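Local coordinates for protein macrolide 2'-phosphotransferase MphH (Brachybacterium faecium, PDB 5UXD) that probably transfers phosphate from a guanosine nucleotide to the 2'-hydroxyl of macrolide antibiotics, and binds azithromycin, at residues A[32-37]-A[56-61]; A[155-160]-A[179-184]; A[228-233]-A[265-270]; A[275-280]-A[284-289]. One frame throughout, in Å; residues are numbered along the deposited sequence.

Overall arrangement
Followed from the N terminus, the four contacts close one after another, and none nests in or crosses another. Contact 1 closes over the antiparallel pair 35-42 and 47-53, joining the start of the first strand to the start of helix 59-72 in the N-terminal lobe. The other three lie in the helical lobe. Contact 2 pairs helices 150-167 and 172-183, and contact 3 brings helix 230-235 against the end of helix 259-268. They touch through Trp157 and Trp181, which pack on Met266. Contact 4 closes the short turn between helices 270-281 and 284-294, and reaches contact 2 where Leu276 meets Asp160. Contacts 3 and 4 both line the azithromycin pocket.

Contact 1: residues A[32-37]-A[56-61]; sequences GLDFRV and PDVLER
Val58 meets both Asp34 and Phe35, CG1 packing on the Asp34 side chain and CG2 chiefly on the Phe35 ring. The setting is the N-terminal lobe of a protein-kinase-like fold: 32-37 leads out of the turn joining strands 26-29 and 35-42, probably the counterpart of the kinase nucleotide loop, and 56-61 enters helix 59-72. Asp34 and Val58 both direct CB at the opposing segment, yet their side chains pass alongside one another. With chi1 of Val58 at -53°, CG1 lies anti to the carbonyl carbon and reaches the base of Asp34, 3.6 Å from both Asp34 CB and Asp34 CG. The polar end of Asp34 turns to Arg55, which forms a salt bridge with OD1. An aspartate suits the place because its short aliphatic part packs while its charge engages the arginine. The CB of Phe35 points neither at nor away from the opposing segment, but its ring extends to Val58, with CG2 approaching obliquely. Arg51, which binds GDP in another structure of this protein, makes a cation-pi contact with the same ring. Compact and branched at CB, Val58 can serve both neighbours while also packing on Pro53 of the intervening strand. It sits within a turn closed by Leu59 N to Pro56 O (3.1 Å). On the ring side, Val58 CG2 stands 3.9 Å from Phe35 CZ.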
# COMPACT_ATOMS: atom_id res chain seq x y z
N GLY A 32 15.48 1.01 -4.64
CA GLY A 32 14.73 1.36 -3.43
C GLY A 32 15.51 2.32 -2.55
O GLY A 32 16.73 2.22 -2.40
N LEU A 33 14.78 3.27 -1.95
CA LEU A 33 15.41 4.27 -1.10
C LEU A 33 15.70 3.74 0.30
O LEU A 33 16.59 4.26 0.98
CB LEU A 33 14.53 5.52 -1.00
CG LEU A 33 14.31 6.33 -2.28
CD1 LEU A 33 13.29 7.42 -2.02
CD2 LEU A 33 15.62 6.91 -2.79
N ASP A 34 14.96 2.73 0.76
CA ASP A 34 15.14 2.19 2.10
C ASP A 34 15.75 0.79 2.13
O ASP A 34 16.37 0.43 3.14
CB ASP A 34 13.81 2.16 2.85
CG ASP A 34 13.35 3.55 3.25
OD1 ASP A 34 14.15 4.50 3.08
OD2 ASP A 34 12.21 3.69 3.74
N PHE A 35 15.60 0.00 1.07
CA PHE A 35 16.13 -1.35 1.05
C PHE A 35 16.78 -1.62 -0.30
O PHE A 35 16.35 -1.12 -1.34
CB PHE A 35 15.06 -2.42 1.27
CG PHE A 35 14.35 -2.31 2.59
CD1 PHE A 35 13.31 -1.41 2.75
CD2 PHE A 35 14.69 -3.12 3.64
CE1 PHE A 35 12.64 -1.32 3.95
CE2 PHE A 35 14.04 -3.04 4.85
CZ PHE A 35 13.01 -2.14 5.00
N ARG A 36 17.83 -2.43 -0.27
CA ARG A 36 18.33 -3.11 -1.45
C ARG A 36 17.63 -4.46 -1.52
O ARG A 36 17.44 -5.11 -0.49
CB ARG A 36 19.84 -3.28 -1.38
CG ARG A 36 20.52 -3.57 -2.69
CD ARG A 36 22.00 -3.79 -2.46
NE ARG A 36 22.65 -4.28 -3.67
CZ ARG A 36 23.84 -4.87 -3.68
NH1 ARG A 36 24.50 -5.04 -2.54
NH2 ARG A 36 24.35 -5.30 -4.83
N VAL A 37 17.19 -4.86 -2.71
CA VAL A 37 16.41 -6.09 -2.87
C VAL A 37 17.15 -7.04 -3.79
O VAL A 37 17.64 -6.63 -4.85
CB VAL A 37 15.00 -5.79 -3.41
CG1 VAL A 37 14.25 -7.10 -3.67
CG2 VAL A 37 14.22 -4.89 -2.44
N PRO A 56 19.88 1.88 9.69
CA PRO A 56 19.13 1.43 10.88
C PRO A 56 17.76 2.10 11.04
O PRO A 56 16.86 1.51 11.67
CB PRO A 56 20.08 1.81 12.04
CG PRO A 56 21.45 1.79 11.41
CD PRO A 56 21.24 2.34 10.03
N ASP A 57 17.55 3.28 10.48
CA ASP A 57 16.29 3.97 10.72
C ASP A 57 15.11 3.36 9.97
O ASP A 57 13.97 3.81 10.17
CB ASP A 57 16.41 5.46 10.38
CG ASP A 57 16.74 5.72 8.91
OD1 ASP A 57 16.04 5.20 8.02
OD2 ASP A 57 17.68 6.49 8.65
N VAL A 58 15.32 2.34 9.13
CA VAL A 58 14.20 1.67 8.48
C VAL A 58 13.72 0.47 9.27
O VAL A 58 12.70 -0.14 8.89
CB VAL A 58 14.54 1.23 7.04
CG1 VAL A 58 15.09 2.41 6.24
CG2 VAL A 58 15.51 0.04 7.03
N LEU A 59 14.40 0.12 10.37
CA LEU A 59 14.11 -1.13 11.05
C LEU A 59 12.83 -1.06 11.89
O LEU A 59 12.17 -2.09 12.09
CB LEU A 59 15.30 -1.53 11.92
CG LEU A 59 16.52 -1.93 11.08
CD1 LEU A 59 17.72 -2.15 11.98
CD2 LEU A 59 16.23 -3.17 10.23
N GLU A 60 12.45 0.13 12.35
CA GLU A 60 11.21 0.28 13.10
C GLU A 60 10.01 -0.05 12.22
O GLU A 60 9.14 -0.83 12.62
CB GLU A 60 11.10 1.70 13.66
CG GLU A 60 10.03 1.87 14.72
CD GLU A 60 9.86 3.32 15.15
OE1 GLU A 60 8.80 3.65 15.72
OE2 GLU A 60 10.78 4.13 14.91
N ARG A 61 9.97 0.51 11.00
CA ARG A 61 8.85 0.22 10.10
C ARG A 61 8.84 -1.25 9.71
O ARG A 61 7.76 -1.86 9.57
CB ARG A 61 8.93 1.08 8.84
CG ARG A 61 8.98 2.56 9.05
CD ARG A 61 8.14 3.32 8.04
NE ARG A 61 7.71 4.60 8.59
CZ ARG A 61 6.50 4.84 9.07
NH1 ARG A 61 5.57 3.89 9.06
NH2 ARG A 61 6.21 6.03 9.56

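Contact 2: residues A[155-160]-A[179-184]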
# COMPACT_ATOMS: atom_id res chain seq x y z
N GLY A 155 -11.38 13.69 12.00
CA GLY A 155 -10.62 14.77 12.62
C GLY A 155 -9.21 14.89 12.07
O GLY A 155 -8.67 16.00 12.00
N ALA A 156 -8.60 13.76 11.70
CA ALA A 156 -7.27 13.79 11.12
C ALA A 156 -7.28 14.52 9.78
O ALA A 156 -6.40 15.34 9.50
CB ALA A 156 -6.73 12.37 10.94
N TRP A 157 -8.28 14.26 8.95
CA TRP A 157 -8.36 14.98 7.69
C TRP A 157 -8.60 16.47 7.92
O TRP A 157 -8.05 17.31 7.20
CB TRP A 157 -9.46 14.38 6.81
CG TRP A 157 -9.04 13.15 6.09
CD1 TRP A 157 -9.39 11.86 6.39
CD2 TRP A 157 -8.23 13.08 4.91
NE1 TRP A 157 -8.82 10.99 5.48
CE2 TRP A 157 -8.12 11.72 4.56
CE3 TRP A 157 -7.58 14.04 4.12
CZ2 TRP A 157 -7.38 11.29 3.45
CZ3 TRP A 157 -6.85 13.61 3.03
CH2 TRP A 157 -6.76 12.25 2.70
N ARG A 158 -9.42 16.83 8.92
CA ARG A 158 -9.63 18.24 9.22
C ARG A 158 -8.34 18.90 9.70
O ARG A 158 -8.00 20.01 9.27
CB ARG A 158 -10.74 18.40 10.26
CG ARG A 158 -12.13 18.20 9.67
CD ARG A 158 -13.16 18.09 10.76
NE ARG A 158 -14.53 18.22 10.25
CZ ARG A 158 -15.58 17.60 10.77
NH1 ARG A 158 -15.45 16.80 11.83
NH2 ARG A 158 -16.79 17.79 10.26
N GLN A 159 -7.62 18.23 10.60
CA GLN A 159 -6.34 18.73 11.10
C GLN A 159 -5.32 18.85 9.98
O GLN A 159 -4.54 19.80 9.95
CB GLN A 159 -5.83 17.80 12.20
CG GLN A 159 -4.45 18.12 12.69
CD GLN A 159 -4.23 17.66 14.12
OE1 GLN A 159 -3.48 16.71 14.37
NE2 GLN A 159 -4.89 18.32 15.06
N ASP A 160 -5.31 17.83 9.11
CA ASP A 160 -4.35 17.79 8.01
C ASP A 160 -4.55 18.97 7.07
O ASP A 160 -3.59 19.61 6.64
CB ASP A 160 -4.48 16.48 7.24
CG ASP A 160 -3.93 15.27 8.01
OD1 ASP A 160 -3.32 15.46 9.08
OD2 ASP A 160 -4.12 14.13 7.54
N GLU A 179 -13.29 21.28 1.86
CA GLU A 179 -14.12 21.67 3.00
C GLU A 179 -15.54 21.13 2.87
O GLU A 179 -16.15 20.71 3.86
CB GLU A 179 -14.11 23.19 3.15
CG GLU A 179 -12.83 23.74 3.77
CD GLU A 179 -12.70 25.25 3.64
OE1 GLU A 179 -13.32 25.83 2.73
OE2 GLU A 179 -11.97 25.85 4.45
N ALA A 180 -16.07 21.12 1.64
CA ALA A 180 -17.40 20.57 1.42
C ALA A 180 -17.42 19.06 1.64
O ALA A 180 -18.43 18.51 2.10
CB ALA A 180 -17.87 20.90 -0.00
N TRP A 181 -16.32 18.38 1.31
CA TRP A 181 -16.19 16.96 1.58
C TRP A 181 -16.18 16.70 3.08
O TRP A 181 -16.91 15.83 3.58
CB TRP A 181 -14.90 16.44 0.91
CG TRP A 181 -14.43 15.08 1.32
CD1 TRP A 181 -15.18 13.95 1.41
CD2 TRP A 181 -13.08 14.69 1.64
NE1 TRP A 181 -14.40 12.89 1.78
CE2 TRP A 181 -13.11 13.32 1.95
CE3 TRP A 181 -11.87 15.38 1.72
CZ2 TRP A 181 -11.96 12.62 2.32
CZ3 TRP A 181 -10.74 14.69 2.10
CH2 TRP A 181 -10.79 13.32 2.40
N LEU A 182 -15.38 17.47 3.82
CA LEU A 182 -15.26 17.25 5.26
C LEU A 182 -16.56 17.58 5.98
O LEU A 182 -16.82 17.03 7.06
CB LEU A 182 -14.11 18.09 5.84
CG LEU A 182 -12.71 17.74 5.31
CD1 LEU A 182 -11.73 18.87 5.55
CD2 LEU A 182 -12.22 16.46 5.98
N ALA A 183 -17.40 18.44 5.40
CA ALA A 183 -18.67 18.79 6.03
C ALA A 183 -19.81 17.83 5.70
O ALA A 183 -20.84 17.85 6.39
CB ALA A 183 -19.06 20.22 5.61
N ASP A 184 -19.67 16.99 4.67
CA ASP A 184 -20.76 16.11 4.25
C ASP A 184 -20.75 14.84 5.10
O ASP A 184 -19.96 13.91 4.86
CB ASP A 184 -20.64 15.78 2.77
CG ASP A 184 -21.67 14.77 2.32
OD1 ASP A 184 -22.74 14.67 2.96
OD2 ASP A 184 -21.39 14.06 1.32
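Trp157 and Trp181 meet in a T-shaped pair, the edge of Trp181 directed at the face of Trp157. Trp181 CH2 stands 3.5 Å above the plane of the Trp157 ring, over its centre, and the two six-membered rings are inclined at 68°. Trp181 reaches that far because CG is anti to the backbone N (chi1 167°), which sends the indole across the gap. Nearer the backbones, Leu182 places its CD2 methyl against the stem of the first tryptophan, 3.6 Å from Trp157 CB. The aliphatic part of Arg158 runs past the same leucine, with CG 4.1 Å from Leu182 CD2, while its charged end extends toward the C-terminal end of the other helix. These side chains join two consecutive helices, 150-167 and 172-183, into an antiparallel hairpin of the kinase-like helical lobe. The segment axes are 10.6 Å apart, a wide spacing that suits large indoles. Further out, Trp181 is fixed by a hydrogen bond from NE1 to His262 ND1, and Trp188 stacks on its ring. Leu182 O is engaged by Arg154 NH2, and Met266 of helix 259-268 packs on both tryptophans.

Contact 3: residues A[228-233]-A[265-270]; sequences DLMFHQ and EMFSAA. With ZIT (azithromycin), chain C.
Ser268 OG is gripped from two directions: it donates to Glu265 O at 2.7 Å and is hydrogen-bonded to Trp178 NE1. The first bond folds the serine back onto the last turn of helix 259-268 in the helical lobe of the kinase-like fold, with the oxygen tilted only 19° from the carbonyl plane of Glu265. Here the helix ends, helix 270-281 follows almost at once, and the other face of this helix end receives helix 230-235. Met230, modelled in two conformers, directs CB at the helix; in one of them its chain bends at chi3 and CE lies 3.7 Å from Phe267 CB, at the edge of the phenyl ring. In the same conformer Met266 crosses Met230 at about a right angle, the two flexible thioether chains suiting a buried, apolar interface. Next to them, Phe231 CD1 comes to the edge of the Phe267 ring, 4.0 Å from Phe267 CE1, and Tyr200 adjoins Phe231. Rigid and apolar, the Phe231 ring suits the wall of the azithromycin pocket. Ala270 is small enough for its O to approach the cladinose methyl C6B, and Phe231 CE1 touches the macrolactone methyl C17 of azithromycin at 3.5 Å.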
# COMPACT_ATOMS: atom_id res chain seq x y z
N ASP A 228 -9.29 1.16 1.12
CA ASP A 228 -8.91 -0.03 0.38
C ASP A 228 -9.79 -0.27 -0.84
O ASP A 228 -9.49 -1.16 -1.64
CB ASP A 228 -8.94 -1.27 1.29
CG ASP A 228 -7.77 -1.31 2.26
OD1 ASP A 228 -6.77 -0.63 1.97
OD2 ASP A 228 -7.85 -2.01 3.30
N LEU A 229 -10.87 0.49 -0.99
CA LEU A 229 -11.72 0.43 -2.15
C LEU A 229 -11.56 1.63 -3.07
O LEU A 229 -11.98 1.57 -4.22
CB LEU A 229 -13.20 0.32 -1.73
CG LEU A 229 -13.51 -0.95 -0.93
CD1 LEU A 229 -14.87 -0.82 -0.22
CD2 LEU A 229 -13.49 -2.15 -1.85
N MET A 230 -10.98 2.68 -2.51
CA MET A 230 -10.86 3.93 -3.36
C MET A 230 -10.09 3.91 -4.72
O MET A 230 -10.49 4.46 -5.81
CB MET A 230 -10.28 5.05 -2.51
CG MET A 230 -8.84 4.83 -2.13
SD MET A 230 -8.23 6.21 -1.18
CE MET A 230 -8.74 7.57 -2.21
N PHE A 231 -9.04 3.10 -4.75
CA PHE A 231 -8.30 3.05 -6.02
C PHE A 231 -9.12 2.34 -7.10
O PHE A 231 -9.10 2.75 -8.27
CB PHE A 231 -6.92 2.41 -5.81
CG PHE A 231 -6.06 3.15 -4.80
CD1 PHE A 231 -5.52 4.38 -5.10
CD2 PHE A 231 -5.85 2.63 -3.52
CE1 PHE A 231 -4.76 5.08 -4.15
CE2 PHE A 231 -5.09 3.32 -2.58
CZ PHE A 231 -4.55 4.54 -2.90
N HIS A 232 -9.86 1.30 -6.72
CA HIS A 232 -10.79 0.67 -7.65
C HIS A 232 -11.91 1.64 -8.04
O HIS A 232 -12.29 1.72 -9.21
CB HIS A 232 -11.37 -0.60 -7.03
CG HIS A 232 -12.04 -1.51 -8.01
ND1 HIS A 232 -13.40 -1.69 -8.04
CD2 HIS A 232 -11.53 -2.29 -9.00
CE1 HIS A 232 -13.71 -2.54 -9.00
NE2 HIS A 232 -12.60 -2.92 -9.61
N GLN A 233 -12.43 2.40 -7.07
CA GLN A 233 -13.54 3.29 -7.36
C GLN A 233 -13.16 4.35 -8.38
O GLN A 233 -13.97 4.69 -9.26
CB GLN A 233 -14.06 3.95 -6.08
CG GLN A 233 -15.45 4.59 -6.24
CD GLN A 233 -15.38 6.02 -6.79
OE1 GLN A 233 -14.43 6.75 -6.50
NE2 GLN A 233 -16.38 6.42 -7.57
N GLU A 265 -13.74 11.91 -3.61
CA GLU A 265 -13.31 13.12 -2.91
C GLU A 265 -11.97 12.89 -2.23
O GLU A 265 -11.08 13.75 -2.28
CB GLU A 265 -14.35 13.55 -1.88
CG GLU A 265 -15.65 14.03 -2.51
CD GLU A 265 -15.40 14.92 -3.70
OE1 GLU A 265 -15.04 16.11 -3.49
OE2 GLU A 265 -15.56 14.44 -4.83
N MET A 266 -11.83 11.74 -1.59
CA MET A 266 -10.60 11.42 -0.89
C MET A 266 -9.40 11.35 -1.83
O MET A 266 -8.33 11.82 -1.51
CB MET A 266 -10.75 10.12 -0.10
CG MET A 266 -9.58 9.82 0.80
SD MET A 266 -10.02 8.73 2.17
CE MET A 266 -10.91 7.44 1.31
N PHE A 267 -9.61 10.75 -3.00
CA PHE A 267 -8.54 10.67 -4.00
C PHE A 267 -8.13 12.05 -4.46
O PHE A 267 -6.94 12.31 -4.71
CB PHE A 267 -9.02 9.81 -5.17
CG PHE A 267 -7.93 9.43 -6.13
CD1 PHE A 267 -7.16 8.31 -5.92
CD2 PHE A 267 -7.72 10.18 -7.27
CE1 PHE A 267 -6.17 7.94 -6.82
CE2 PHE A 267 -6.72 9.82 -8.18
CZ PHE A 267 -5.95 8.70 -7.95
N SER A 268 -9.10 12.97 -4.56
CA SER A 268 -8.80 14.33 -4.97
C SER A 268 -7.99 15.09 -3.94
O SER A 268 -7.40 16.13 -4.26
CB SER A 268 -10.11 15.08 -5.27
OG SER A 268 -10.64 15.69 -4.09
N ALA A 269 -7.95 14.61 -2.70
CA ALA A 269 -7.22 15.27 -1.62
C ALA A 269 -5.80 14.75 -1.50
O ALA A 269 -5.11 15.05 -0.51
CB ALA A 269 -7.99 15.10 -0.31
N ALA A 270 -5.35 13.98 -2.48
CA ALA A 270 -3.95 13.57 -2.54
C ALA A 270 -2.96 14.72 -2.38
O ALA A 270 -1.91 14.49 -1.76
CB ALA A 270 -3.69 12.83 -3.87
C1 ZIT C . -0.98 6.83 -6.70
C2 ZIT C . -0.36 6.64 -5.27
C3 ZIT C . 0.39 7.91 -4.98
C4 ZIT C . 1.86 7.60 -5.37
C5 ZIT C . 2.80 8.80 -5.10
C6 ZIT C . 3.21 9.38 -6.43
C7 ZIT C . 4.38 8.58 -7.05
C8 ZIT C . 4.78 9.23 -8.42
C9 ZIT C . 4.31 8.34 -9.61
N10 ZIT C . 2.81 8.61 -9.92
C11 ZIT C . 2.10 7.47 -10.47
C12 ZIT C . 0.67 7.44 -9.91
C13 ZIT C . -0.10 6.13 -10.09
C14 ZIT C . -1.22 6.07 -9.05
C15 ZIT C . -2.19 4.96 -9.42
C16 ZIT C . -3.21 4.73 -8.26
C17 ZIT C . -1.43 6.25 -4.29
C18 ZIT C . 2.30 6.36 -4.65
C19 ZIT C . 3.62 10.85 -6.21
C20 ZIT C . 6.22 9.41 -8.46
C21 ZIT C . 2.69 9.82 -10.76
C22 ZIT C . 2.09 7.50 -11.99
C23 ZIT C . 0.80 4.90 -9.90
O1 ZIT C . -1.65 7.82 -6.94
O6 ZIT C . 2.12 9.36 -7.34
O12 ZIT C . -0.10 8.47 -10.46
O13 ZIT C . -0.67 6.10 -11.41
O14 ZIT C . -0.69 5.78 -7.75
C1A ZIT C . 4.03 8.80 -3.05
C2A ZIT C . 5.16 8.11 -2.31
C3A ZIT C . 5.09 8.47 -0.87
C4A ZIT C . 5.12 9.93 -0.69
C5A ZIT C . 4.15 10.69 -1.61
C6A ZIT C . 4.42 12.14 -1.61
C7A ZIT C . 7.49 8.34 -0.57
C8A ZIT C . 6.09 7.97 1.32
O1A ZIT C . 3.95 8.38 -4.38
O2A ZIT C . 5.08 6.69 -2.46
N3A ZIT C . 6.22 7.81 -0.14
O5A ZIT C . 4.22 10.26 -3.01
C1B ZIT C . -0.79 9.35 -3.45
C2B ZIT C . -1.38 9.21 -2.07
C3B ZIT C . -0.54 9.81 -1.01
C4B ZIT C . -0.18 11.21 -1.35
C5B ZIT C . 0.51 11.27 -2.68
C6B ZIT C . 0.88 12.70 -2.94
C7B ZIT C . -1.34 9.76 0.35
C8B ZIT C . 0.70 7.97 -0.04
O1B ZIT C . 0.26 8.40 -3.62
O3B ZIT C . 0.70 9.08 -0.90
O4B ZIT C . 0.78 11.70 -0.39
O5B ZIT C . -0.30 10.73 -3.78

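Contact 4: residues A[275-280]-A[284-289]. With ZIT (azithromycin), chain C.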
# COMPACT_ATOMS: atom_id res chain seq x y z
N GLY A 275 1.57 17.45 0.81
CA GLY A 275 1.96 18.49 1.75
C GLY A 275 2.46 17.92 3.06
O GLY A 275 3.49 18.34 3.59
N LEU A 276 1.73 16.93 3.59
CA LEU A 276 2.13 16.26 4.82
C LEU A 276 3.50 15.62 4.68
O LEU A 276 4.34 15.73 5.59
CB LEU A 276 1.10 15.20 5.21
CG LEU A 276 -0.26 15.70 5.69
CD1 LEU A 276 -1.22 14.54 5.92
CD2 LEU A 276 -0.14 16.55 6.95
N TYR A 277 3.73 14.92 3.57
CA TYR A 277 5.02 14.28 3.34
C TYR A 277 6.14 15.32 3.33
O TYR A 277 7.17 15.14 3.99
CB TYR A 277 4.98 13.49 2.03
CG TYR A 277 6.25 12.71 1.71
CD1 TYR A 277 6.98 12.97 0.56
CD2 TYR A 277 6.72 11.74 2.58
CE1 TYR A 277 8.14 12.26 0.27
CE2 TYR A 277 7.88 11.03 2.30
CZ TYR A 277 8.58 11.29 1.15
OH TYR A 277 9.73 10.59 0.87
N ALA A 278 5.93 16.42 2.61
CA ALA A 278 6.94 17.47 2.55
C ALA A 278 7.27 18.01 3.94
O ALA A 278 8.44 18.22 4.27
CB ALA A 278 6.47 18.60 1.63
N LEU A 279 6.24 18.24 4.77
CA LEU A 279 6.48 18.73 6.13
C LEU A 279 7.21 17.69 6.97
O LEU A 279 7.97 18.05 7.89
CB LEU A 279 5.15 19.12 6.78
CG LEU A 279 4.52 20.39 6.24
CD1 LEU A 279 3.10 20.55 6.74
CD2 LEU A 279 5.38 21.60 6.62
N ALA A 280 7.01 16.41 6.67
CA ALA A 280 7.69 15.34 7.40
C ALA A 280 9.17 15.27 7.01
O ALA A 280 10.04 15.19 7.88
CB ALA A 280 6.99 14.00 7.13
N ALA A 284 13.44 20.35 0.34
CA ALA A 284 12.92 21.41 -0.53
C ALA A 284 12.27 20.85 -1.79
O ALA A 284 11.28 21.42 -2.28
CB ALA A 284 14.05 22.38 -0.90
N ALA A 285 12.78 19.74 -2.32
CA ALA A 285 12.21 19.19 -3.55
C ALA A 285 10.80 18.66 -3.31
O ALA A 285 9.92 18.79 -4.17
CB ALA A 285 13.11 18.09 -4.11
N HIS A 286 10.55 18.06 -2.14
CA HIS A 286 9.21 17.57 -1.83
C HIS A 286 8.25 18.73 -1.58
O HIS A 286 7.07 18.66 -1.96
CB HIS A 286 9.25 16.63 -0.63
CG HIS A 286 10.18 15.47 -0.80
ND1 HIS A 286 10.67 14.75 0.26
CD2 HIS A 286 10.71 14.92 -1.91
CE1 HIS A 286 11.46 13.79 -0.19
NE2 HIS A 286 11.51 13.87 -1.51
N ARG A 287 8.72 19.79 -0.92
CA ARG A 287 7.87 20.96 -0.70
C ARG A 287 7.47 21.59 -2.03
O ARG A 287 6.32 22.01 -2.21
CB ARG A 287 8.61 21.97 0.18
CG ARG A 287 7.82 23.24 0.45
CD ARG A 287 8.56 24.18 1.40
NE ARG A 287 7.63 24.79 2.35
CZ ARG A 287 7.44 24.36 3.59
NH1 ARG A 287 8.11 23.31 4.05
NH2 ARG A 287 6.57 24.98 4.39
N GLU A 288 8.40 21.66 -2.99
CA GLU A 288 8.09 22.24 -4.28
C GLU A 288 7.05 21.42 -5.03
O GLU A 288 6.14 21.97 -5.66
CB GLU A 288 9.35 22.39 -5.13
CG GLU A 288 10.11 23.67 -4.83
CD GLU A 288 9.20 24.87 -4.84
OE1 GLU A 288 8.53 25.10 -5.87
OE2 GLU A 288 9.14 25.58 -3.82
N ALA A 289 7.16 20.09 -4.98
CA ALA A 289 6.20 19.24 -5.67
C ALA A 289 4.83 19.32 -5.01
O ALA A 289 3.80 19.39 -5.70
CB ALA A 289 6.70 17.80 -5.72
C1 ZIT C . -0.98 6.83 -6.70
C2 ZIT C . -0.36 6.64 -5.27
C3 ZIT C . 0.39 7.91 -4.98
C4 ZIT C . 1.86 7.60 -5.37
C5 ZIT C . 2.80 8.80 -5.10
C6 ZIT C . 3.21 9.38 -6.43
C7 ZIT C . 4.38 8.58 -7.05
C8 ZIT C . 4.78 9.23 -8.42
C9 ZIT C . 4.31 8.34 -9.61
N10 ZIT C . 2.81 8.61 -9.92
C11 ZIT C . 2.10 7.47 -10.47
C12 ZIT C . 0.67 7.44 -9.91
C13 ZIT C . -0.10 6.13 -10.09
C14 ZIT C . -1.22 6.07 -9.05
C15 ZIT C . -2.19 4.96 -9.42
C16 ZIT C . -3.21 4.73 -8.26
C17 ZIT C . -1.43 6.25 -4.29
C18 ZIT C . 2.30 6.36 -4.65
C19 ZIT C . 3.62 10.85 -6.21
C20 ZIT C . 6.22 9.41 -8.46
C21 ZIT C . 2.69 9.82 -10.76
C22 ZIT C . 2.09 7.50 -11.99
C23 ZIT C . 0.80 4.90 -9.90
O1 ZIT C . -1.65 7.82 -6.94
O6 ZIT C . 2.12 9.36 -7.34
O12 ZIT C . -0.10 8.47 -10.46
O13 ZIT C . -0.67 6.10 -11.41
O14 ZIT C . -0.69 5.78 -7.75
C1A ZIT C . 4.03 8.80 -3.05
C2A ZIT C . 5.16 8.11 -2.31
C3A ZIT C . 5.09 8.47 -0.87
C4A ZIT C . 5.12 9.93 -0.69
C5A ZIT C . 4.15 10.69 -1.61
C6A ZIT C . 4.42 12.14 -1.61
C7A ZIT C . 7.49 8.34 -0.57
C8A ZIT C . 6.09 7.97 1.32
O1A ZIT C . 3.95 8.38 -4.38
O2A ZIT C . 5.08 6.69 -2.46
N3A ZIT C . 6.22 7.81 -0.14
O5A ZIT C . 4.22 10.26 -3.01
C1B ZIT C . -0.79 9.35 -3.45
C2B ZIT C . -1.38 9.21 -2.07
C3B ZIT C . -0.54 9.81 -1.01
C4B ZIT C . -0.18 11.21 -1.35
C5B ZIT C . 0.51 11.27 -2.68
C6B ZIT C . 0.88 12.70 -2.94
C7B ZIT C . -1.34 9.76 0.35
C8B ZIT C . 0.70 7.97 -0.04
O1B ZIT C . 0.26 8.40 -3.62
O3B ZIT C . 0.70 9.08 -0.90
O4B ZIT C . 0.78 11.70 -0.39
O5B ZIT C . -0.30 10.73 -3.78
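Tyr277 stands between azithromycin and His286. Its CB already lies near the desosamine methyl C6A of the drug. With CG anti to the backbone N (chi1 -176°), the ring is thrown out over the sugar, and Tyr277 CD1 comes within 3.5 Å of azithromycin C6A. Desosamine C4A sits 3.7 Å above the ring plane, over the centre of Tyr277, the sugar presenting its C4A side and not lying parallel to the ring. On the other side of the ring plane, Tyr277 CE1 meets His286 ND1 at 3.5 Å. Tyr277 CE1 lies over one face of the His286 ring, toward its rim, and the imidazole forms an offset stack with the phenol, centroids 4.9 Å apart and planes inclined at 29°. At the tip, Tyr277 OH is 3.5 Å from C7A, an N-methyl of desosamine. A flat ring suits this place because it packs on the sugar and still stacks with the imidazole.

The two residues belong to a helical hairpin, 270-281 and 284-294, joined by a very short turn and running antiparallel at 161°. Ala278 allows the axes to come within 8.2 Å: its methyl has no bulk to hold the backbones apart, and Ala278 CB lies 3.6 Å from Arg287 N. His286 ND1 is hydrogen-bonded to Thr281 OG1 at the end of the first helix, which fixes the rotation of the imidazole. Beyond Ala278, the guanidinium of Arg287 passes Leu279 CD2 and is held by a salt bridge from NH2 to Glu167 and a cation-pi contact with Phe168.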